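Local coordinates for protein racemase, putative (Roseobacter denitrificans, PDB 3TCS) that probably acts as a magnesium-dependent racemase or hydro-lyase of the mandelate racemase/muconate lactonizing enzyme family in the enolase superfamily, and holds magnesium and D-alanine in its barrel, at residues K167-A172 / L203-S208; E231-Y236 / I251-G256. All blocks are in the same frame, centred on the assembly; numbering follows the deposited sequence.

Interaction 1 of 2, residues K167-A172 / L203-S208; sequences KVRAGA and LIDANS. With MG (magnesium ion), chain J; DAL (D-alanine), chain L.
Lys167 and Asp205 both send CG anti to the backbone N (chi1 -172° in the lysine), from neighbouring parallel strands and onto the same face, which carries them to one D-alanine bound on magnesium. The lysine runs past Leu203, its CG 3.7 Å from Leu203 CB, then bends at chi3 (80°), which brings NZ to 2.8 Å from the ligand N. NZ is hydrogen-bonded to Tyr137 OH and forms salt bridges with Glu231 and Glu333. With an alanine here, Glu231 and Glu333 would probably lose a salt-bridge partner, and the ligand N its neighbour on this side.

Asp205 divides its carboxylate: OD2 binds magnesium at 2.1 Å, whereas OD1 accepts the backbone N of Asn207 at 3.0 Å, an Asx turn that limits the rotation of the metal-binding group. Water 1, itself on the metal, lies 2.7 Å from OD1 and can donate to it. Arg169 brings NH1 to 3.2 Å from Asp205 OD2, obliquely to the guanidinium plane, while D-alanine CA lies at the guanidinium edge. Ser140 O takes the arginine NE.

On the face bearing Val168 and Ile204, Val168 CG2 packs on Ile204 CG1, and Ala170 CB, just past the strand, lies 3.6 Å from Ile204 CD1. The backbones are joined by three bonds, the straightest from Ala170 N to Asp205 O (2.9 Å, 167°). This pairing closes the beta-alpha-beta unit of strand 165-169, helix 184-196 and strand 201-205: the helix covers Val168 and Ala170, and strands 132-139 and 229-231 continue the barrel wall beyond the pair.

Interaction 2 of 2, residues E231-Y236 / I251-G256; sequences EEPCPY and IDVTGG. With MG (magnesium ion), chain J; DAL (D-alanine), chain L.
Glu231 and Thr254 pair in a single parallel bridge, their side chains on the same face of the sheet, and the glutamate reaches from there into the metal site. At its root, CB lies 3.2 Å from Thr254 OG1. CG, anti to the backbone N (chi1 -168°), stays beside the same hydroxyl, so the first two carbons of the chain pass along the threonine. The chain remains extended through chi2, which brings CD over to the magnesium side and separates the duties of the two oxygens. OE2 binds the metal at 2.0 Å and lies 3.0 Å from the D-alanine N. OE1 turns from the ion to meet Lys167 and accepts from His229 NE2, with a weak bond from Gln278 as well. Two positions on the carboxylate are thus fixed by different partners, which should restrict its turning. The threonine hydroxyl has its own hydrogen-bond partner in Gln278 OE1.

Directly after the bridge, Glu232 N donates to Thr254 O at 2.9 Å, nearly straight at the hydrogen (168°) but tilted 27° from the carbonyl plane. Glu232 OE1 accepts a hydrogen bond from water 2, which in turn accepts Gly256 N at 2.7 Å, and probably one from water 1, a ligand of magnesium. Its other oxygen, OE2, is probably hydrogen-bonded to Ser208 OG. The second shell therefore includes a buried acid that probably reaches the ion through water.

Away from the metal, Pro233 CD meets Val253 CG1 at 3.8 Å. Helix 212-224 touches the proline through Ala215, and helix 239-248 covers Val253 through Thr246; strand 201-205 pairs with Glu231, while strand 276-277 flanks Thr254 on the side away from strand 229-231.

Interactions 1 and 2 are successive parts of one TIM-barrel wall, their centres 9 Å apart, and together they show how such a barrel assembles a metal site from the C-terminal ends of its strands. Asp205 from interaction 1 and Glu231 from interaction 2 share the magnesium with Glu257, which follows directly on segment 251-256; D-alanine N and O and water 1 are its other ligands. Lys167 NZ and Glu231 OE1, 2.8 Å apart, join the contacts, and Ser208 OG lies 2.5 Å from Glu232 OE2. Water 1 belongs to both, within hydrogen-bonding distance of Asp205 OD1 and Glu232 OE1.

Interaction 1 of 2, residues K167-A172 / L203-S208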
loop_
_atom_site.group_PDB
_atom_site.type_symbol
_atom_site.label_atom_id
_atom_site.label_comp_id
_atom_site.label_asym_id
_atom_site.label_seq_id
_atom_site.Cartn_x
_atom_site.Cartn_y
_atom_site.Cartn_z
ATOM N N LYS B 167 13.374 23.088 -11.507
ATOM C CA LYS B 167 12.892 21.812 -12.023
ATOM C C LYS B 167 11.571 21.991 -12.776
ATOM O O LYS B 167 10.653 22.655 -12.294
ATOM C CB LYS B 167 12.700 20.787 -10.895
ATOM C CG LYS B 167 12.387 19.378 -11.429
ATOM C CD LYS B 167 12.491 18.290 -10.355
ATOM C CE LYS B 167 11.254 18.220 -9.466
ATOM N NZ LYS B 167 11.421 17.170 -8.402
ATOM N N VAL B 168 11.487 21.401 -13.963
ATOM C CA VAL B 168 10.281 21.480 -14.773
ATOM C C VAL B 168 9.825 20.058 -15.087
ATOM O O VAL B 168 10.440 19.095 -14.626
ATOM C CB VAL B 168 10.524 22.269 -16.088
ATOM C CG1 VAL B 168 10.922 23.699 -15.760
ATOM C CG2 VAL B 168 11.598 21.588 -16.927
ATOM N N ARG B 169 8.762 19.925 -15.873
ATOM C CA ARG B 169 8.210 18.609 -16.195
ATOM C C ARG B 169 8.410 18.160 -17.634
ATOM O O ARG B 169 8.353 18.968 -18.564
ATOM C CB ARG B 169 6.707 18.592 -15.896
ATOM C CG ARG B 169 6.340 19.073 -14.499
ATOM C CD ARG B 169 6.705 18.047 -13.437
ATOM N NE ARG B 169 7.006 18.683 -12.156
ATOM C CZ ARG B 169 7.231 18.022 -11.024
ATOM N NH1 ARG B 169 7.179 16.698 -11.002
ATOM N NH2 ARG B 169 7.538 18.686 -9.922
ATOM N N ALA B 170 8.617 16.856 -17.798
ATOM C CA ALA B 170 8.798 16.235 -19.106
ATOM C C ALA B 170 7.667 15.227 -19.287
ATOM O O ALA B 170 7.105 14.739 -18.306
ATOM C CB ALA B 170 10.152 15.516 -19.175
ATOM N N GLY B 171 7.336 14.929 -20.540
ATOM C CA GLY B 171 6.282 13.976 -20.840
ATOM C C GLY B 171 4.950 14.260 -20.178
ATOM O O GLY B 171 4.669 15.387 -19.767
ATOM N N ALA B 172 4.114 13.229 -20.103
ATOM C CA ALA B 172 2.804 13.330 -19.471
ATOM C C ALA B 172 2.849 12.449 -18.226
ATOM O O ALA B 172 3.451 11.374 -18.247
ATOM C CB ALA B 172 1.717 12.849 -20.423
ATOM N N LEU B 203 16.825 20.926 -13.623
ATOM C CA LEU B 203 16.356 19.585 -13.310
ATOM C C LEU B 203 15.069 19.327 -14.083
ATOM O O LEU B 203 14.389 20.265 -14.497
ATOM C CB LEU B 203 16.040 19.471 -11.818
ATOM C CG LEU B 203 17.122 19.752 -10.773
ATOM C CD1 LEU B 203 17.506 21.235 -10.768
ATOM C CD2 LEU B 203 16.586 19.342 -9.409
ATOM N N ILE B 204 14.729 18.063 -14.280
ATOM C CA ILE B 204 13.486 17.752 -14.966
ATOM C C ILE B 204 12.897 16.493 -14.329
ATOM O O ILE B 204 13.628 15.672 -13.774
ATOM C CB ILE B 204 13.708 17.580 -16.491
ATOM C CG1 ILE B 204 12.393 17.840 -17.230
ATOM C CG2 ILE B 204 14.239 16.187 -16.795
ATOM C CD1 ILE B 204 12.563 18.129 -18.717
ATOM N N ASP B 205 11.575 16.360 -14.386
ATOM C CA ASP B 205 10.886 15.221 -13.779
ATOM C C ASP B 205 9.892 14.675 -14.798
ATOM O O ASP B 205 9.042 15.417 -15.287
ATOM C CB ASP B 205 10.132 15.697 -12.529
ATOM C CG ASP B 205 9.719 14.557 -11.614
ATOM O OD1 ASP B 205 9.446 13.445 -12.115
ATOM O OD2 ASP B 205 9.655 14.792 -10.386
ATOM N N ALA B 206 9.989 13.389 -15.118
ATOM C CA ALA B 206 9.090 12.787 -16.107
ATOM C C ALA B 206 7.911 12.035 -15.495
ATOM O O ALA B 206 7.059 11.507 -16.212
ATOM C CB ALA B 206 9.880 11.854 -17.021
ATOM N N ASN B 207 7.874 11.984 -14.170
ATOM C CA ASN B 207 6.807 11.313 -13.437
ATOM C C ASN B 207 6.313 9.995 -14.037
ATOM O O ASN B 207 5.132 9.850 -14.349
ATOM C CB ASN B 207 5.635 12.285 -13.241
ATOM C CG ASN B 207 5.972 13.411 -12.267
ATOM O OD1 ASN B 207 6.033 13.202 -11.048
ATOM N ND2 ASN B 207 6.214 14.603 -12.800
ATOM N N SER B 208 7.232 9.042 -14.198
ATOM C CA SER B 208 6.927 7.703 -14.712
ATOM C C SER B 208 6.370 7.609 -16.131
ATOM O O SER B 208 5.713 6.629 -16.477
ATOM C CB SER B 208 5.951 6.997 -13.763
ATOM O OG SER B 208 6.539 6.744 -12.499
HETATM MG MG MG J . 9.245 13.754 -8.642
HETATM N N DAL L . 9.232 15.743 -7.359
HETATM C CA DAL L . 8.015 16.259 -8.011
HETATM C CB DAL L . 7.360 17.330 -7.151
HETATM C C DAL L . 7.046 15.144 -8.221
HETATM O O DAL L . 7.350 14.207 -8.886
HETATM O O HOH W 1 8.770 12.130 -9.886
#

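Interaction 2 of 2, residues E231-Y236 / I251-G256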
loop_
_atom_site.group_PDB
_atom_site.type_symbol
_atom_site.label_atom_id
_atom_site.label_comp_id
_atom_site.label_asym_id
_atom_site.label_seq_id
_atom_site.Cartn_x
_atom_site.Cartn_y
_atom_site.Cartn_z
ATOM N N GLU B 231 14.608 13.058 -13.186
ATOM C CA GLU B 231 13.771 12.359 -12.220
ATOM C C GLU B 231 12.658 11.462 -12.747
ATOM O O GLU B 231 11.921 11.828 -13.667
ATOM C CB GLU B 231 13.170 13.387 -11.256
ATOM C CG GLU B 231 12.497 12.795 -10.026
ATOM C CD GLU B 231 12.181 13.862 -8.987
ATOM O OE1 GLU B 231 12.923 14.864 -8.931
ATOM O OE2 GLU B 231 11.214 13.691 -8.216
ATOM N N GLU B 232 12.554 10.285 -12.128
ATOM C CA GLU B 232 11.530 9.288 -12.436
ATOM C C GLU B 232 11.263 9.135 -13.931
ATOM O O GLU B 232 10.149 9.366 -14.411
ATOM C CB GLU B 232 10.240 9.662 -11.702
ATOM C CG GLU B 232 9.294 8.504 -11.462
ATOM C CD GLU B 232 8.117 8.906 -10.588
ATOM O OE1 GLU B 232 8.361 9.412 -9.475
ATOM O OE2 GLU B 232 6.956 8.716 -11.012
ATOM N N PRO B 233 12.289 8.730 -14.692
ATOM C CA PRO B 233 12.127 8.560 -16.136
ATOM C C PRO B 233 11.111 7.494 -16.534
ATOM O O PRO B 233 10.360 7.678 -17.493
ATOM C CB PRO B 233 13.538 8.212 -16.603
ATOM C CG PRO B 233 14.125 7.508 -15.417
ATOM C CD PRO B 233 13.651 8.368 -14.267
ATOM N N CYS B 234 11.091 6.387 -15.790
ATOM C CA CYS B 234 10.189 5.273 -16.081
ATOM C C CYS B 234 9.228 4.983 -14.935
ATOM O O CYS B 234 9.405 5.487 -13.824
ATOM C CB CYS B 234 11.007 4.005 -16.354
ATOM S SG CYS B 234 12.311 4.187 -17.589
ATOM N N PRO B 235 8.189 4.165 -15.192
ATOM C CA PRO B 235 7.230 3.830 -14.133
ATOM C C PRO B 235 8.034 3.479 -12.881
ATOM O O PRO B 235 8.884 2.587 -12.910
ATOM C CB PRO B 235 6.486 2.638 -14.718
ATOM C CG PRO B 235 6.412 3.008 -16.184
ATOM C CD PRO B 235 7.816 3.523 -16.468
ATOM N N TYR B 236 7.771 4.185 -11.788
ATOM C CA TYR B 236 8.528 3.979 -10.558
ATOM C C TYR B 236 8.531 2.566 -9.986
ATOM O O TYR B 236 9.473 2.189 -9.283
ATOM C CB TYR B 236 8.078 4.983 -9.489
ATOM C CG TYR B 236 6.766 4.669 -8.800
ATOM C CD1 TYR B 236 6.696 3.699 -7.800
ATOM C CD2 TYR B 236 5.603 5.375 -9.119
ATOM C CE1 TYR B 236 5.496 3.439 -7.129
ATOM C CE2 TYR B 236 4.397 5.125 -8.457
ATOM C CZ TYR B 236 4.351 4.158 -7.463
ATOM O OH TYR B 236 3.166 3.928 -6.796
ATOM N N ILE B 251 23.956 11.695 -16.996
ATOM C CA ILE B 251 23.191 12.589 -16.126
ATOM C C ILE B 251 22.620 11.797 -14.948
ATOM O O ILE B 251 22.250 10.639 -15.107
ATOM C CB ILE B 251 22.041 13.261 -16.922
ATOM C CG1 ILE B 251 21.309 14.280 -16.045
ATOM C CG2 ILE B 251 21.074 12.208 -17.436
ATOM C CD1 ILE B 251 20.310 15.125 -16.821
ATOM N N ASP B 252 22.568 12.409 -13.766
ATOM C CA ASP B 252 22.029 11.717 -12.594
ATOM C C ASP B 252 20.552 11.368 -12.800
ATOM O O ASP B 252 19.767 12.207 -13.241
ATOM C CB ASP B 252 22.137 12.586 -11.328
ATOM C CG ASP B 252 23.553 12.672 -10.770
ATOM O OD1 ASP B 252 24.379 11.765 -11.020
ATOM O OD2 ASP B 252 23.829 13.651 -10.049
ATOM N N VAL B 253 20.186 10.128 -12.483
ATOM C CA VAL B 253 18.800 9.680 -12.582
ATOM C C VAL B 253 18.343 9.510 -11.135
ATOM O O VAL B 253 19.026 8.876 -10.328
ATOM C CB VAL B 253 18.679 8.343 -13.336
ATOM C CG1 VAL B 253 17.244 7.815 -13.252
ATOM C CG2 VAL B 253 19.068 8.551 -14.795
ATOM N N THR B 254 17.187 10.075 -10.815
ATOM C CA THR B 254 16.686 10.051 -9.447
ATOM C C THR B 254 15.278 9.483 -9.310
ATOM O O THR B 254 14.549 9.360 -10.292
ATOM C CB THR B 254 16.675 11.482 -8.890
ATOM O OG1 THR B 254 15.536 12.181 -9.410
ATOM C CG2 THR B 254 17.928 12.233 -9.331
ATOM N N GLY B 255 14.892 9.144 -8.085
ATOM C CA GLY B 255 13.556 8.615 -7.870
ATOM C C GLY B 255 13.332 8.094 -6.464
ATOM O O GLY B 255 14.249 8.104 -5.639
ATOM N N GLY B 256 12.101 7.661 -6.197
ATOM C CA GLY B 256 11.759 7.102 -4.901
ATOM C C GLY B 256 10.634 7.782 -4.143
ATOM O O GLY B 256 10.200 7.269 -3.114
HETATM MG MG MG J . 9.245 13.754 -8.642
HETATM N N DAL L . 9.232 15.743 -7.359
HETATM C CA DAL L . 8.015 16.259 -8.011
HETATM C CB DAL L . 7.360 17.330 -7.151
HETATM C C DAL L . 7.046 15.144 -8.221
HETATM O O DAL L . 7.350 14.207 -8.886
HETATM O O HOH W 2 10.321 7.668 -8.248
HETATM O O HOH W 1 8.770 12.130 -9.886
#